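Long-range contacts in phage-like element PBSX protein XepA (Bacillus subtilis, PDB 6IA5), which is of unknown function, does not seem to be involved in host cell lysis, and assembles as an all-beta pentamer: residues 67-73 / 108-114; 82-88 / 116-122; 78-83 / 123-129; 17-21 / 29-33. All coordinates share one frame; numbering follows the deposited sequence.

Overall arrangement
Interactions 1, 2 and 3 belong to one beta sandwich, and interaction 4 to a separate hairpin nearer the N-terminus. Interaction 1 pairs two strands of one sheet; interactions 2 and 3 are overlapping lengths of one strand pair in the other, sharing Leu82 and Phe83. The two sheets pack face to face where interactions 1 and 2 meet, their centres 10 Å apart, and Phe121 CE2 comes 3.4 Å from Gly72 CA. Interaction 4 lies farther off, its nearest atoms about 14 Å from those of interaction 1, yet both touch the second subunit. Interactions 2 and 4 both reach the fifth. Acetate ions, probably from the crystallisation liquor, mark interactions 1 and 2.

Interaction 1: 67-73 / 108-114; sequences ISKVKGW and ATDWVYL. With ACT (acetate ion), chain B.
Lys69 and Lys71 clasp the indole of Trp111 between them on one face of a four-stranded antiparallel sheet, half of a two-sheet beta sandwich. Lys69 can be followed outward atom by atom. Its CG sits between the backbone N and the carbonyl carbon (chi1 59°), and the chain then runs straight on beside two aromatic rings. CB lies over the face of Tyr113, a CH-pi contact 4.2 Å from the ring centroid. CG turns to Trp111 and stands 3.6 Å from CE3, while CD lies near both Trp111 CE3 and Tyr113 OH. CE is over the six-membered ring of the indole, and NZ completes the path with a cation-pi contact 4.7 Å from that ring's centroid. Lysine suits the place because its methylenes lie against the ring faces while its ammonium reaches a water shared with Tyr113 OH, and Glu143 O and Asp145 of the second subunit. On the opposite face of Trp111, Lys71 CB approaches to 3.6 Å from the six-membered ring's centroid.

Val70 and Val112 exchange two backbone hydrogen bonds and turn their branched side chains to the other side, where Val112 meets Ile84 of the second sheet. Beyond them the register slips by one residue. There Trp111 N binds an acetate oxygen, and Thr109 OG1 accepts from Gly72 N at 3.0 Å while donating to Asp110 O at 2.8 Å.

Interaction 2: 82-88 / 116-122; sequences LFIEESD and KRYYRFR. With ACT (acetate ion), chain C.
Glu85 is gripped by Arg120 and Arg122 across the two central antiparallel strands of the second sheet of the beta sandwich, and this salt-bridge network is the tight part of the contact. Glu85 OE1 takes three N-H groups: NE and NH2 of Arg120, the latter at 2.8 Å, and NE of Arg122. The Arg120 guanidinium is nearly coplanar with the carboxylate, whereas Arg122 comes from above it, its NE and NH2 each meeting an oxygen 40° out of the carboxylate plane. A bend at chi3 (60°) brings the Arg122 head round and lays it flat on Phe83, centres 4.4 Å apart. Arginine serves here because one flat group can bond at its edge and stack with its face. Glu85 OE2 has a further donor in Thr95 OG1.

On the other face, around Leu82, Ile84 and Phe121, the packing is apolar and turned to the sandwich interior: Phe121 CE1 packs at 3.6 Å from Ile84 CG1, and Leu82 CD1 lies near Phe121 CB. Glu86 lies farther along the same face.

Toward Asp88 and Lys116, where both segments run into loops, the contact is looser and depends on single bonds, water and acetate. Glu86 OE1 accepts Lys116 N at 2.9 Å, and also Ser115 N and a water, while its OE2 turns to Thr96. Asp88 OD1 takes Arg117 N and, across the interface, Leu106 N of the fifth subunit. The extended Lys116 chain carries NZ to Thr94 and an acetate ion. Asp88 N bonds only weakly to both acetate oxygens, whereas Lys116 NZ stands 3.1 Å from OXT.

Interaction 3: 78-83 / 123-129; sequences REGTLF and YVNGNLQ
Tyr123, with chi1 at -174°, swings its ring back across Gly80 and Thr81; the same setting in Asn125 places OD1 by the water that Tyr123 holds, and ND2 by Leu128 O. Thr81 O lies over one face of the Tyr123 ring, 3.6 Å above the ring plane and toward the rim, and the hydroxyl OH of Tyr123 reaches 3.3 Å from Gly80 CA. Such an approach suits glycine, which has no side chain to stand in the way. A water in the plane of the ring accepts from Tyr123 OH at 2.6 Å and donates to Arg78 O and Asn125 OD1, tying both segments together.

Asn125 ND2 bonds forward to Leu128 O, three residues on, at 2.9 Å and also to Lys49 O, so the amide pins the chain as it leaves the strand. Farther out, Arg78 bends at chi2 and rests its CD 3.8 Å from Leu128 CB. On the other side of the sheet Val124 CG2 meets the edge of the Phe83 ring, 3.8 Å from CE2.

Thr81 and Val124 exchange two backbone hydrogen bonds, and Gly126 N adds one to Glu79 O at 3.0 Å. This is the end of a central antiparallel strand pair, where the chain passes into loops, with tyrosine buried toward the facing sheet, in a beta sandwich.

Interaction 4: 17-21 / 29-33; sequences GAVKP and FVTPV
Lys20 and Val30 form the hydrogen-bonded pair at the heart of this contact. Lys20 N gives to Val30 O at 2.8 Å, and Val30 N returns a bond to Lys20 O at 2.9 Å. Ahead of this pair the first segment breaks away through an inverse gamma turn centred on Ala18, closed by a weak bond from Val19 N to Gly17 O. Pro32, lacking an N-H, cannot continue the pairing there; instead a water donates to both Ala18 O and Pro32 O.

Van der Waals packing comes next. Val19 divides its methyls, since a branched residue can touch two neighbours at once: CG2 makes an apolar pair with Phe29 CB at 4.0 Å, and CG1 touches a hydroxyl oxygen, Thr31 OG1, at 3.6 Å. Lys20 crosses Pro32 at about a right angle, their CG atoms 3.7 Å apart. Pro32 CD also meets a carbonyl oxygen, Ala18 O, at 3.3 Å.

The charged contact belongs to the assembly. Lys20 turns beside its own backbone N and bends again at chi2 (-70°), leading NZ away from 29-33 to a salt bridge with Asp28 of the fifth subunit.

The chain has no helices; the neighbours are strands. Strands 20-22 and 28-35 make a small hairpin whose second strand pairs in parallel with strands of the second and fifth subunits, so the sheet runs on across the pentamer, and Phe29 meets Phe8 of the second subunit edge-to-face.

Interaction 1: 67-73 / 108-114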
# COMPACT_ATOMS: atom_id res chain seq x y z
N ILE E 67 -7.88 26.42 15.01
CA ILE E 67 -6.88 25.52 15.56
C ILE E 67 -7.38 24.08 15.47
O ILE E 67 -8.45 23.77 15.98
CB ILE E 67 -6.49 25.90 17.01
CG1 ILE E 67 -6.02 27.36 17.13
CG2 ILE E 67 -5.45 24.95 17.55
CD1 ILE E 67 -4.94 27.75 16.13
N SER E 68 -6.57 23.19 14.85
CA SER E 68 -6.94 21.79 14.69
C SER E 68 -6.13 20.88 15.62
O SER E 68 -6.56 19.76 15.90
CB SER E 68 -6.77 21.38 13.24
OG SER E 68 -5.39 21.50 12.91
N LYS E 69 -4.94 21.32 16.05
CA LYS E 69 -4.03 20.41 16.75
C LYS E 69 -3.05 21.21 17.60
O LYS E 69 -2.84 22.41 17.38
CB LYS E 69 -3.22 19.55 15.76
CG LYS E 69 -2.36 20.32 14.77
CD LYS E 69 -1.63 19.40 13.77
CE LYS E 69 -0.69 20.18 12.87
NZ LYS E 69 -0.09 19.33 11.81
N VAL E 70 -2.44 20.53 18.58
CA VAL E 70 -1.58 21.21 19.53
C VAL E 70 -0.45 20.26 19.91
O VAL E 70 -0.63 19.04 19.91
CB VAL E 70 -2.37 21.71 20.76
CG1 VAL E 70 -2.95 20.59 21.60
CG2 VAL E 70 -1.52 22.64 21.64
N LYS E 71 0.71 20.83 20.22
CA LYS E 71 1.85 20.04 20.64
C LYS E 71 2.61 20.84 21.69
O LYS E 71 2.67 22.07 21.59
CB LYS E 71 2.76 19.72 19.45
CG LYS E 71 3.93 18.80 19.77
CD LYS E 71 4.67 18.35 18.53
CE LYS E 71 5.76 17.35 18.88
NZ LYS E 71 6.50 16.95 17.69
N GLY E 72 3.20 20.13 22.66
CA GLY E 72 3.90 20.80 23.75
C GLY E 72 5.32 20.28 23.96
O GLY E 72 5.62 19.12 23.64
N TRP E 73 6.18 21.15 24.52
CA TRP E 73 7.51 20.79 24.97
C TRP E 73 7.71 21.36 26.37
O TRP E 73 7.41 22.52 26.60
CB TRP E 73 8.58 21.37 24.06
CG TRP E 73 8.59 20.82 22.67
CD1 TRP E 73 9.42 19.85 22.17
CD2 TRP E 73 7.71 21.20 21.60
NE1 TRP E 73 9.13 19.63 20.84
CE2 TRP E 73 8.08 20.43 20.47
CE3 TRP E 73 6.66 22.12 21.48
CZ2 TRP E 73 7.44 20.56 19.24
CZ3 TRP E 73 6.03 22.25 20.26
CH2 TRP E 73 6.42 21.48 19.15
N ALA E 108 8.64 16.13 24.82
CA ALA E 108 7.63 16.59 23.87
C ALA E 108 6.40 15.69 23.96
O ALA E 108 6.53 14.49 24.17
CB ALA E 108 8.23 16.54 22.47
N THR E 109 5.21 16.26 23.78
CA THR E 109 4.02 15.46 23.52
C THR E 109 4.01 15.06 22.04
O THR E 109 4.86 15.51 21.28
CB THR E 109 2.75 16.25 23.86
OG1 THR E 109 2.54 17.25 22.86
CG2 THR E 109 2.84 16.92 25.22
N ASP E 110 3.06 14.23 21.63
CA ASP E 110 2.72 14.10 20.22
C ASP E 110 1.87 15.30 19.79
O ASP E 110 1.39 16.05 20.63
CB ASP E 110 1.89 12.84 20.01
CG ASP E 110 2.70 11.57 20.17
OD1 ASP E 110 3.94 11.65 20.19
OD2 ASP E 110 2.08 10.50 20.25
N TRP E 111 1.67 15.45 18.47
CA TRP E 111 0.59 16.29 17.99
C TRP E 111 -0.72 15.68 18.49
O TRP E 111 -0.97 14.50 18.25
CB TRP E 111 0.60 16.39 16.45
CG TRP E 111 1.65 17.33 15.96
CD1 TRP E 111 2.86 17.01 15.40
CD2 TRP E 111 1.61 18.77 16.06
NE1 TRP E 111 3.56 18.16 15.12
CE2 TRP E 111 2.81 19.26 15.51
CE3 TRP E 111 0.68 19.69 16.59
CZ2 TRP E 111 3.10 20.62 15.45
CZ3 TRP E 111 0.96 21.05 16.51
CH2 TRP E 111 2.16 21.51 15.95
N VAL E 112 -1.53 16.50 19.17
CA VAL E 112 -2.84 16.08 19.62
C VAL E 112 -3.88 16.81 18.77
O VAL E 112 -3.87 18.04 18.72
CB VAL E 112 -3.02 16.42 21.12
CG1 VAL E 112 -4.47 16.28 21.57
CG2 VAL E 112 -2.07 15.59 21.98
N TYR E 113 -4.73 16.03 18.08
CA TYR E 113 -5.77 16.57 17.23
C TYR E 113 -6.98 16.83 18.11
O TYR E 113 -7.43 15.91 18.81
CB TYR E 113 -6.04 15.65 16.04
CG TYR E 113 -4.93 15.70 15.02
CD1 TYR E 113 -3.72 15.06 15.26
CD2 TYR E 113 -5.05 16.47 13.86
CE1 TYR E 113 -2.66 15.13 14.34
CE2 TYR E 113 -4.01 16.54 12.94
CZ TYR E 113 -2.82 15.86 13.18
OH TYR E 113 -1.80 15.96 12.29
N LEU E 114 -7.49 18.07 18.09
CA LEU E 114 -8.44 18.52 19.08
C LEU E 114 -9.87 18.25 18.60
O LEU E 114 -10.12 18.23 17.39
CB LEU E 114 -8.21 20.02 19.28
CG LEU E 114 -6.84 20.37 19.87
CD1 LEU E 114 -6.63 21.88 19.81
CD2 LEU E 114 -6.70 19.84 21.31
C ACT B . 4.30 13.65 16.47
O ACT B . 4.68 13.69 15.28
OXT ACT B . 3.12 13.35 16.76
CH3 ACT B . 5.35 13.97 17.47
O HOH W 1 -8.73 18.62 15.05
O HOH W 2 0.59 16.89 12.51

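Interaction 2: 82-88 / 116-122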
# COMPACT_ATOMS: atom_id res chain seq x y z
N LEU E 82 3.17 16.80 32.29
CA LEU E 82 2.44 17.71 31.42
C LEU E 82 1.15 17.04 30.93
O LEU E 82 1.18 15.91 30.47
CB LEU E 82 3.34 18.11 30.23
CG LEU E 82 2.65 18.93 29.14
CD1 LEU E 82 2.15 20.26 29.72
CD2 LEU E 82 3.60 19.16 27.97
N PHE E 83 0.03 17.76 31.04
CA PHE E 83 -1.27 17.31 30.57
C PHE E 83 -1.74 18.24 29.46
O PHE E 83 -1.61 19.45 29.58
CB PHE E 83 -2.31 17.38 31.70
CG PHE E 83 -2.00 16.49 32.88
CD1 PHE E 83 -2.30 15.13 32.85
CD2 PHE E 83 -1.34 16.99 34.00
CE1 PHE E 83 -1.95 14.31 33.91
CE2 PHE E 83 -1.03 16.17 35.07
CZ PHE E 83 -1.34 14.82 35.02
N ILE E 84 -2.29 17.65 28.40
CA ILE E 84 -3.02 18.39 27.39
C ILE E 84 -4.49 18.08 27.60
O ILE E 84 -4.88 16.91 27.62
CB ILE E 84 -2.58 18.04 25.95
CG1 ILE E 84 -1.09 18.31 25.72
CG2 ILE E 84 -3.45 18.78 24.94
CD1 ILE E 84 -0.62 18.01 24.28
N GLU E 85 -5.30 19.14 27.75
CA GLU E 85 -6.68 18.92 28.16
C GLU E 85 -7.63 19.72 27.28
O GLU E 85 -7.24 20.72 26.68
CB GLU E 85 -6.82 19.30 29.64
CG GLU E 85 -5.75 18.63 30.49
CD GLU E 85 -6.01 18.69 31.98
OE1 GLU E 85 -6.14 19.82 32.50
OE2 GLU E 85 -6.13 17.62 32.59
N GLU E 86 -8.89 19.28 27.26
CA GLU E 86 -9.89 19.88 26.40
C GLU E 86 -11.19 20.08 27.18
O GLU E 86 -11.46 19.37 28.16
CB GLU E 86 -10.16 18.95 25.22
CG GLU E 86 -8.99 18.83 24.26
CD GLU E 86 -9.35 18.01 23.03
OE1 GLU E 86 -10.27 18.46 22.27
OE2 GLU E 86 -8.74 16.91 22.88
N SER E 87 -12.00 21.04 26.72
CA SER E 87 -13.25 21.36 27.37
C SER E 87 -14.21 21.95 26.35
O SER E 87 -13.81 22.77 25.54
CB SER E 87 -13.00 22.36 28.49
OG SER E 87 -14.24 22.78 29.06
N ASP E 88 -15.50 21.57 26.44
CA ASP E 88 -16.52 22.20 25.63
C ASP E 88 -17.09 23.45 26.29
O ASP E 88 -17.70 24.27 25.60
CB ASP E 88 -17.57 21.21 25.15
CG ASP E 88 -17.22 20.70 23.75
OD1 ASP E 88 -16.76 21.55 22.92
OD2 ASP E 88 -17.34 19.48 23.53
N LYS E 116 -12.85 19.21 21.19
CA LYS E 116 -13.73 20.11 21.92
C LYS E 116 -13.34 21.54 21.59
O LYS E 116 -12.34 21.78 20.93
CB LYS E 116 -13.63 19.82 23.42
CG LYS E 116 -13.85 18.36 23.78
CD LYS E 116 -14.03 18.12 25.24
CE LYS E 116 -14.33 16.65 25.49
NZ LYS E 116 -14.40 16.36 26.95
N ARG E 117 -14.10 22.50 22.13
CA ARG E 117 -13.92 23.89 21.75
C ARG E 117 -12.63 24.50 22.31
O ARG E 117 -12.00 25.31 21.64
CB ARG E 117 -15.17 24.70 22.12
CG ARG E 117 -15.03 26.16 21.74
CD ARG E 117 -16.36 26.87 21.84
NE ARG E 117 -16.06 28.27 21.62
CZ ARG E 117 -16.97 29.24 21.58
NH1 ARG E 117 -18.24 28.97 21.81
NH2 ARG E 117 -16.60 30.48 21.33
N TYR E 118 -12.24 24.13 23.54
CA TYR E 118 -11.15 24.78 24.25
C TYR E 118 -10.06 23.76 24.57
O TYR E 118 -10.38 22.60 24.86
CB TYR E 118 -11.64 25.37 25.59
CG TYR E 118 -12.75 26.37 25.43
CD1 TYR E 118 -12.47 27.71 25.20
CD2 TYR E 118 -14.09 25.99 25.47
CE1 TYR E 118 -13.48 28.65 25.04
CE2 TYR E 118 -15.11 26.90 25.30
CZ TYR E 118 -14.80 28.24 25.10
OH TYR E 118 -15.78 29.16 24.93
N TYR E 119 -8.80 24.21 24.52
CA TYR E 119 -7.67 23.37 24.90
C TYR E 119 -6.84 24.13 25.94
O TYR E 119 -6.93 25.36 26.03
CB TYR E 119 -6.82 22.98 23.67
CG TYR E 119 -6.25 24.14 22.88
CD1 TYR E 119 -7.01 24.79 21.91
CD2 TYR E 119 -4.96 24.61 23.12
CE1 TYR E 119 -6.50 25.86 21.20
CE2 TYR E 119 -4.44 25.67 22.39
CZ TYR E 119 -5.21 26.30 21.43
OH TYR E 119 -4.71 27.38 20.75
N ARG E 120 -6.03 23.38 26.71
CA ARG E 120 -5.06 24.00 27.59
C ARG E 120 -3.97 22.99 27.92
O ARG E 120 -4.18 21.78 27.79
CB ARG E 120 -5.73 24.44 28.91
CG ARG E 120 -5.99 23.29 29.86
CD ARG E 120 -6.59 23.78 31.18
NE ARG E 120 -6.83 22.65 32.07
CZ ARG E 120 -7.48 22.74 33.24
NH1 ARG E 120 -7.90 23.92 33.66
NH2 ARG E 120 -7.72 21.66 33.96
N PHE E 121 -2.82 23.52 28.34
CA PHE E 121 -1.80 22.74 29.01
C PHE E 121 -1.96 22.96 30.51
O PHE E 121 -2.24 24.07 30.96
CB PHE E 121 -0.40 23.20 28.59
CG PHE E 121 0.02 22.78 27.20
CD1 PHE E 121 -0.85 22.12 26.34
CD2 PHE E 121 1.30 23.06 26.74
CE1 PHE E 121 -0.46 21.75 25.06
CE2 PHE E 121 1.69 22.70 25.45
CZ PHE E 121 0.82 22.05 24.62
N ARG E 122 -1.76 21.87 31.26
CA ARG E 122 -1.67 21.92 32.71
C ARG E 122 -0.44 21.10 33.10
O ARG E 122 -0.33 19.93 32.74
CB ARG E 122 -2.98 21.42 33.34
CG ARG E 122 -3.00 21.44 34.87
CD ARG E 122 -4.36 21.06 35.46
NE ARG E 122 -4.79 19.72 35.07
CZ ARG E 122 -4.42 18.58 35.66
NH1 ARG E 122 -3.66 18.59 36.74
NH2 ARG E 122 -4.78 17.42 35.14
C ACT C . -16.68 18.93 28.82
O ACT C . -17.00 20.13 29.05
OXT ACT C . -16.36 18.61 27.67
CH3 ACT C . -16.68 17.83 29.86
O HOH W 3 -9.88 21.26 22.33

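Interaction 3: 78-83 / 123-129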
# COMPACT_ATOMS: atom_id res chain seq x y z
N ARG E 78 13.56 19.52 37.57
CA ARG E 78 13.00 18.46 38.40
C ARG E 78 11.83 17.82 37.67
O ARG E 78 11.22 18.47 36.81
CB ARG E 78 12.46 19.02 39.72
CG ARG E 78 13.48 19.77 40.57
CD ARG E 78 14.51 18.82 41.13
NE ARG E 78 15.48 19.60 41.88
CZ ARG E 78 16.51 19.11 42.56
NH1 ARG E 78 17.40 19.94 43.06
NH2 ARG E 78 16.65 17.81 42.72
N GLU E 79 11.46 16.61 38.08
CA GLU E 79 10.42 15.88 37.37
C GLU E 79 9.03 16.47 37.63
O GLU E 79 8.76 17.08 38.67
CB GLU E 79 10.50 14.39 37.68
CG GLU E 79 9.83 14.05 39.00
CD GLU E 79 9.82 12.61 39.42
OE1 GLU E 79 9.09 12.29 40.36
OE2 GLU E 79 10.54 11.81 38.82
N GLY E 80 8.16 16.27 36.64
CA GLY E 80 6.77 16.71 36.69
C GLY E 80 5.96 15.97 35.63
O GLY E 80 6.45 15.00 35.06
N THR E 81 4.73 16.44 35.40
CA THR E 81 3.84 15.84 34.42
C THR E 81 3.15 16.93 33.63
O THR E 81 2.64 17.88 34.21
CB THR E 81 2.78 14.97 35.10
OG1 THR E 81 3.49 14.12 36.00
CG2 THR E 81 2.01 14.09 34.14
N LEU E 82 3.17 16.80 32.29
CA LEU E 82 2.44 17.71 31.42
C LEU E 82 1.15 17.04 30.93
O LEU E 82 1.18 15.91 30.47
CB LEU E 82 3.34 18.11 30.23
CG LEU E 82 2.65 18.93 29.14
CD1 LEU E 82 2.15 20.26 29.72
CD2 LEU E 82 3.60 19.16 27.97
N PHE E 83 0.03 17.76 31.04
CA PHE E 83 -1.27 17.31 30.57
C PHE E 83 -1.74 18.24 29.46
O PHE E 83 -1.61 19.45 29.58
CB PHE E 83 -2.31 17.38 31.70
CG PHE E 83 -2.00 16.49 32.88
CD1 PHE E 83 -2.30 15.13 32.85
CD2 PHE E 83 -1.34 16.99 34.00
CE1 PHE E 83 -1.95 14.31 33.91
CE2 PHE E 83 -1.03 16.17 35.07
CZ PHE E 83 -1.34 14.82 35.02
N TYR E 123 0.49 21.74 33.81
CA TYR E 123 1.72 21.08 34.21
C TYR E 123 1.75 20.98 35.74
O TYR E 123 1.64 22.00 36.41
CB TYR E 123 2.93 21.90 33.74
CG TYR E 123 4.23 21.19 33.99
CD1 TYR E 123 4.84 21.22 35.24
CD2 TYR E 123 4.84 20.45 32.99
CE1 TYR E 123 6.02 20.54 35.48
CE2 TYR E 123 6.02 19.76 33.21
CZ TYR E 123 6.62 19.81 34.46
OH TYR E 123 7.78 19.12 34.71
N VAL E 124 1.90 19.75 36.26
CA VAL E 124 1.97 19.54 37.71
C VAL E 124 3.40 19.16 38.09
O VAL E 124 3.90 18.12 37.67
CB VAL E 124 0.97 18.47 38.19
CG1 VAL E 124 1.05 18.26 39.70
CG2 VAL E 124 -0.46 18.79 37.76
N ASN E 125 4.06 20.02 38.89
CA ASN E 125 5.42 19.75 39.36
C ASN E 125 5.38 18.60 40.37
O ASN E 125 4.40 18.45 41.09
CB ASN E 125 6.06 20.99 39.97
CG ASN E 125 7.52 20.80 40.34
OD1 ASN E 125 8.23 20.04 39.70
ND2 ASN E 125 7.96 21.49 41.38
N GLY E 126 6.44 17.77 40.39
CA GLY E 126 6.55 16.67 41.33
C GLY E 126 6.95 17.16 42.73
O GLY E 126 6.77 18.33 43.06
N ASN E 127 7.56 16.27 43.51
CA ASN E 127 7.80 16.49 44.94
C ASN E 127 9.01 17.39 45.23
O ASN E 127 9.31 17.63 46.39
CB ASN E 127 7.87 15.17 45.71
CG ASN E 127 9.01 14.27 45.27
OD1 ASN E 127 10.02 14.72 44.73
ND2 ASN E 127 8.86 12.98 45.49
N LEU E 128 9.68 17.92 44.20
CA LEU E 128 10.80 18.83 44.45
C LEU E 128 10.60 20.15 43.70
O LEU E 128 10.21 20.15 42.54
CB LEU E 128 12.12 18.16 44.05
CG LEU E 128 12.65 17.09 45.01
CD1 LEU E 128 13.83 16.33 44.38
CD2 LEU E 128 13.05 17.70 46.36
N GLN E 129 10.87 21.26 44.39
CA GLN E 129 10.74 22.59 43.83
C GLN E 129 11.65 22.74 42.61
O GLN E 129 12.79 22.31 42.64
CB GLN E 129 11.09 23.64 44.90
CG GLN E 129 11.24 25.04 44.35
CD GLN E 129 11.02 26.07 45.43
OE1 GLN E 129 10.24 25.89 46.36
NE2 GLN E 129 11.74 27.17 45.33
O HOH W 4 8.95 19.72 37.01
O HOH W 5 9.64 17.72 41.22
O HOH W 6 3.80 15.72 38.42

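Interaction 4: 17-21 / 29-33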
# COMPACT_ATOMS: atom_id res chain seq x y z
N GLY E 17 13.57 43.17 1.85
CA GLY E 17 12.55 42.14 1.74
C GLY E 17 12.94 40.96 2.63
O GLY E 17 14.14 40.74 2.88
N ALA E 18 11.93 40.20 3.10
CA ALA E 18 12.21 39.03 3.92
C ALA E 18 12.52 37.83 3.02
O ALA E 18 11.79 36.84 3.03
CB ALA E 18 11.05 38.78 4.86
N VAL E 19 13.63 37.92 2.27
CA VAL E 19 13.95 36.99 1.19
C VAL E 19 15.39 36.54 1.34
O VAL E 19 16.15 37.14 2.09
CB VAL E 19 13.70 37.58 -0.22
CG1 VAL E 19 12.24 37.99 -0.41
CG2 VAL E 19 14.65 38.75 -0.54
N LYS E 20 15.73 35.46 0.62
CA LYS E 20 17.09 35.00 0.45
C LYS E 20 17.42 34.98 -1.04
O LYS E 20 16.52 34.76 -1.86
CB LYS E 20 17.26 33.60 1.02
CG LYS E 20 17.05 33.51 2.53
CD LYS E 20 18.15 34.19 3.33
CE LYS E 20 17.98 33.94 4.81
NZ LYS E 20 18.99 34.67 5.61
N PRO E 21 18.68 35.28 -1.44
CA PRO E 21 19.07 35.23 -2.85
C PRO E 21 19.38 33.77 -3.21
O PRO E 21 19.72 32.97 -2.33
CB PRO E 21 20.40 36.03 -2.86
CG PRO E 21 20.98 35.80 -1.46
CD PRO E 21 19.77 35.71 -0.54
N PHE E 29 15.30 35.64 -5.95
CA PHE E 29 14.95 35.80 -4.55
C PHE E 29 13.85 34.81 -4.18
O PHE E 29 12.99 34.49 -5.01
CB PHE E 29 14.48 37.24 -4.27
CG PHE E 29 13.37 37.68 -5.19
CD1 PHE E 29 13.65 38.29 -6.41
CD2 PHE E 29 12.04 37.46 -4.86
CE1 PHE E 29 12.64 38.65 -7.28
CE2 PHE E 29 11.02 37.79 -5.74
CZ PHE E 29 11.32 38.39 -6.94
N VAL E 30 13.81 34.41 -2.90
CA VAL E 30 12.76 33.53 -2.41
C VAL E 30 12.46 33.89 -0.95
O VAL E 30 13.38 34.20 -0.20
CB VAL E 30 13.17 32.04 -2.58
CG1 VAL E 30 14.44 31.68 -1.81
CG2 VAL E 30 12.04 31.09 -2.17
N THR E 31 11.19 33.84 -0.55
CA THR E 31 10.77 34.13 0.82
C THR E 31 10.79 32.83 1.64
O THR E 31 10.03 31.91 1.35
CB THR E 31 9.36 34.74 0.85
OG1 THR E 31 9.35 35.93 0.06
CG2 THR E 31 8.81 34.97 2.25
N PRO E 32 11.65 32.72 2.68
CA PRO E 32 11.60 31.54 3.55
C PRO E 32 10.33 31.59 4.40
O PRO E 32 10.02 32.62 5.00
CB PRO E 32 12.82 31.67 4.48
CG PRO E 32 13.68 32.75 3.80
CD PRO E 32 12.75 33.65 3.02
N VAL E 33 9.63 30.44 4.45
CA VAL E 33 8.38 30.36 5.18
C VAL E 33 8.41 29.11 6.08
O VAL E 33 9.23 28.20 5.91
CB VAL E 33 7.16 30.31 4.24
CG1 VAL E 33 7.05 31.55 3.37
CG2 VAL E 33 7.15 29.03 3.38
O HOH W 7 10.65 35.43 5.26